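Local coordinates for uncharacterized conserved protein (Methanococcus maripaludis S2, PDB 3C2Q) that converts ornithine to proline with release of ammonia, using NAD as cofactor, at residues A139-P144 / V277-T282. Residues are numbered along the deposited sequence; the frame is centred on the assembly and turned at random.
Sequences AIVGGP and VIMLST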
ATOM      1  N   ALA B 139     -19.889 -17.243   8.101  1.00 21.07           N
ATOM      2  CA  ALA B 139     -18.963 -17.854   7.151  1.00 20.14           C
ATOM      3  C   ALA B 139     -17.631 -17.085   7.150  1.00 19.79           C
ATOM      4  O   ALA B 139     -17.613 -15.851   7.311  1.00 19.56           O
ATOM      5  CB  ALA B 139     -19.558 -17.872   5.729  1.00 19.83           C
ATOM      6  N   ILE B 140     -16.545 -17.824   6.957  1.00 18.74           N
ATOM      7  CA  ILE B 140     -15.195 -17.247   6.803  1.00 19.57           C
ATOM      8  C   ILE B 140     -14.773 -17.408   5.376  1.00 18.93           C
ATOM      9  O   ILE B 140     -14.923 -18.496   4.769  1.00 18.77           O
ATOM     10  CB  ILE B 140     -14.130 -17.973   7.698  1.00 19.36           C
ATOM     11  CG1 ILE B 140     -14.469 -17.857   9.190  1.00 21.47           C
ATOM     12  CG2 ILE B 140     -12.685 -17.494   7.391  1.00 19.80           C
ATOM     13  CD1 ILE B 140     -14.599 -16.422   9.752  1.00 22.59           C
ATOM     14  N   VAL B 141     -14.216 -16.336   4.836  1.00 18.18           N
ATOM     15  CA  VAL B 141     -13.616 -16.383   3.524  1.00 18.53           C
ATOM     16  C   VAL B 141     -12.134 -16.121   3.788  1.00 18.52           C
ATOM     17  O   VAL B 141     -11.798 -15.121   4.429  1.00 18.33           O
ATOM     18  CB  VAL B 141     -14.249 -15.276   2.612  1.00 19.71           C
ATOM     19  CG1 VAL B 141     -13.616 -15.245   1.266  1.00 22.12           C
ATOM     20  CG2 VAL B 141     -15.769 -15.498   2.455  1.00 20.19           C
ATOM     21  N   GLY B 142     -11.240 -16.990   3.317  1.00 16.23           N
ATOM     22  CA  GLY B 142      -9.854 -16.836   3.755  1.00 17.56           C
ATOM     23  C   GLY B 142      -8.792 -17.136   2.723  1.00 17.51           C
ATOM     24  O   GLY B 142      -9.014 -17.956   1.815  1.00 18.19           O
ATOM     25  N   GLY B 143      -7.651 -16.458   2.834  1.00 16.92           N
ATOM     26  CA  GLY B 143      -6.508 -16.749   1.960  1.00 16.96           C
ATOM     27  C   GLY B 143      -5.354 -17.334   2.758  1.00 17.14           C
ATOM     28  O   GLY B 143      -5.374 -17.310   3.995  1.00 17.72           O
ATOM     29  N   PRO B 144      -4.333 -17.839   2.065  1.00 17.33           N
ATOM     30  CA  PRO B 144      -3.253 -18.539   2.748  1.00 17.44           C
ATOM     31  C   PRO B 144      -2.419 -17.678   3.699  1.00 17.94           C
ATOM     32  O   PRO B 144      -1.709 -18.239   4.532  1.00 17.07           O
ATOM     33  CB  PRO B 144      -2.379 -19.047   1.590  1.00 16.46           C
ATOM     34  CG  PRO B 144      -2.657 -18.103   0.449  1.00 17.39           C
ATOM     35  CD  PRO B 144      -4.124 -17.797   0.597  1.00 17.25           C
ATOM     36  N   VAL B 277     -20.324 -12.485   7.389  1.00 20.17           N
ATOM     37  CA  VAL B 277     -19.242 -13.060   6.601  1.00 19.44           C
ATOM     38  C   VAL B 277     -17.980 -12.285   6.958  1.00 18.86           C
ATOM     39  O   VAL B 277     -17.989 -11.057   6.931  1.00 18.61           O
ATOM     40  CB  VAL B 277     -19.488 -12.964   5.104  1.00 19.34           C
ATOM     41  CG1 VAL B 277     -18.211 -13.465   4.334  1.00 17.74           C
ATOM     42  CG2 VAL B 277     -20.738 -13.797   4.706  1.00 19.58           C
ATOM     43  N   ILE B 278     -16.946 -12.991   7.392  1.00 18.95           N
ATOM     44  CA  ILE B 278     -15.674 -12.358   7.720  1.00 18.85           C
ATOM     45  C   ILE B 278     -14.641 -12.786   6.678  1.00 19.24           C
ATOM     46  O   ILE B 278     -14.386 -13.981   6.503  1.00 18.39           O
ATOM     47  CB  ILE B 278     -15.156 -12.734   9.119  1.00 19.75           C
ATOM     48  CG1 ILE B 278     -16.184 -12.357  10.185  1.00 20.03           C
ATOM     49  CG2 ILE B 278     -13.805 -12.001   9.378  1.00 18.57           C
ATOM     50  CD1 ILE B 278     -15.834 -12.767  11.611  1.00 21.33           C
HETATM   51  N   MSE B 279     -14.068 -11.810   5.981  1.00 18.49           N
HETATM   52  CA  MSE B 279     -13.144 -12.080   4.883  1.00 20.46           C
HETATM   53  C   MSE B 279     -11.752 -11.787   5.398  1.00 18.80           C
HETATM   54  O   MSE B 279     -11.534 -10.691   5.927  1.00 16.65           O
HETATM   55  CB  MSE B 279     -13.437 -11.151   3.706  1.00 20.07           C
HETATM   56  CG  MSE B 279     -14.828 -11.358   3.129  1.00 23.27           C
HETATM   57 SE   MSE B 279     -15.389  -9.685   2.254  1.00 31.64          SE
HETATM   58  CE  MSE B 279     -17.060 -10.474   1.510  1.00 26.19           C
ATOM     59  N   LEU B 280     -10.827 -12.756   5.271  1.00 17.46           N
ATOM     60  CA  LEU B 280      -9.504 -12.653   5.913  1.00 17.61           C
ATOM     61  C   LEU B 280      -8.380 -12.771   4.878  1.00 17.51           C
ATOM     62  O   LEU B 280      -8.105 -13.863   4.376  1.00 16.43           O
ATOM     63  CB  LEU B 280      -9.318 -13.756   6.971  1.00 18.39           C
ATOM     64  CG  LEU B 280     -10.342 -13.852   8.118  1.00 19.10           C
ATOM     65  CD1 LEU B 280     -10.250 -15.165   8.915  1.00 21.09           C
ATOM     66  CD2 LEU B 280     -10.091 -12.642   9.017  1.00 17.75           C
ATOM     67  N   SER B 281      -7.752 -11.639   4.548  1.00 17.12           N
ATOM     68  CA  SER B 281      -6.555 -11.646   3.699  1.00 18.31           C
ATOM     69  C   SER B 281      -6.701 -12.388   2.356  1.00 19.03           C
ATOM     70  O   SER B 281      -5.911 -13.299   2.033  1.00 19.21           O
ATOM     71  CB  SER B 281      -5.378 -12.251   4.492  1.00 19.09           C
ATOM     72  OG  SER B 281      -4.177 -11.821   3.904  1.00 25.44           O
ATOM     73  N   THR B 282      -7.686 -11.988   1.553  1.00 17.63           N
ATOM     74  CA  THR B 282      -7.840 -12.575   0.248  1.00 18.34           C
ATOM     75  C   THR B 282      -8.619 -11.617  -0.631  1.00 18.09           C
ATOM     76  O   THR B 282      -9.787 -11.376  -0.400  1.00 19.37           O
ATOM     77  CB  THR B 282      -8.511 -13.993   0.254  1.00 18.36           C
ATOM     78  OG1 THR B 282      -8.795 -14.360  -1.102  1.00 21.35           O
ATOM     79  CG2 THR B 282      -9.786 -14.051   1.109  1.00 18.01           C
TER
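Ile140 reaches two side chains of 277-282 with two different branches. Chi1 of -61° puts CG1 beside the backbone N and CG2 anti to it; Ile140 CG2 meets Leu280 CD1 at 3.7 Å. With chi2 at -58° its CD1 swings toward Ile278 and lies 3.8 Å from Ile278 CB, the two isoleucines running alongside each other in the same direction. An alanine here would probably open a gap beside Ile278 and take from Leu280 CD1 its methyl partner on this strand. On the other face of the sheet, Val141 splits its methyls. Its CG2 touches Val277 CG1 at 3.7 Å, the two valines meeting at a slant, whereas CG1 faces the methyl of Thr282. Met279 gives Val141 little beyond CG, since its extended chain carries the selenium away. These are two central, parallel strands of the Rossmann fold. Four backbone hydrogen bonds join them, from Ile278 N to Ala139 O at 2.9 Å through to Gly143 N to Leu280 O at 3.1 Å. Beyond the strands, Thr282 turns CG2 onto the Gly142-Gly143 peptide, 3.6 Å from Gly142 C. With chi1 at 171°, OG1 is anti to the backbone N and caps the following helix through His285 N. Thr282 probably binds NAD, by analogy with relatives.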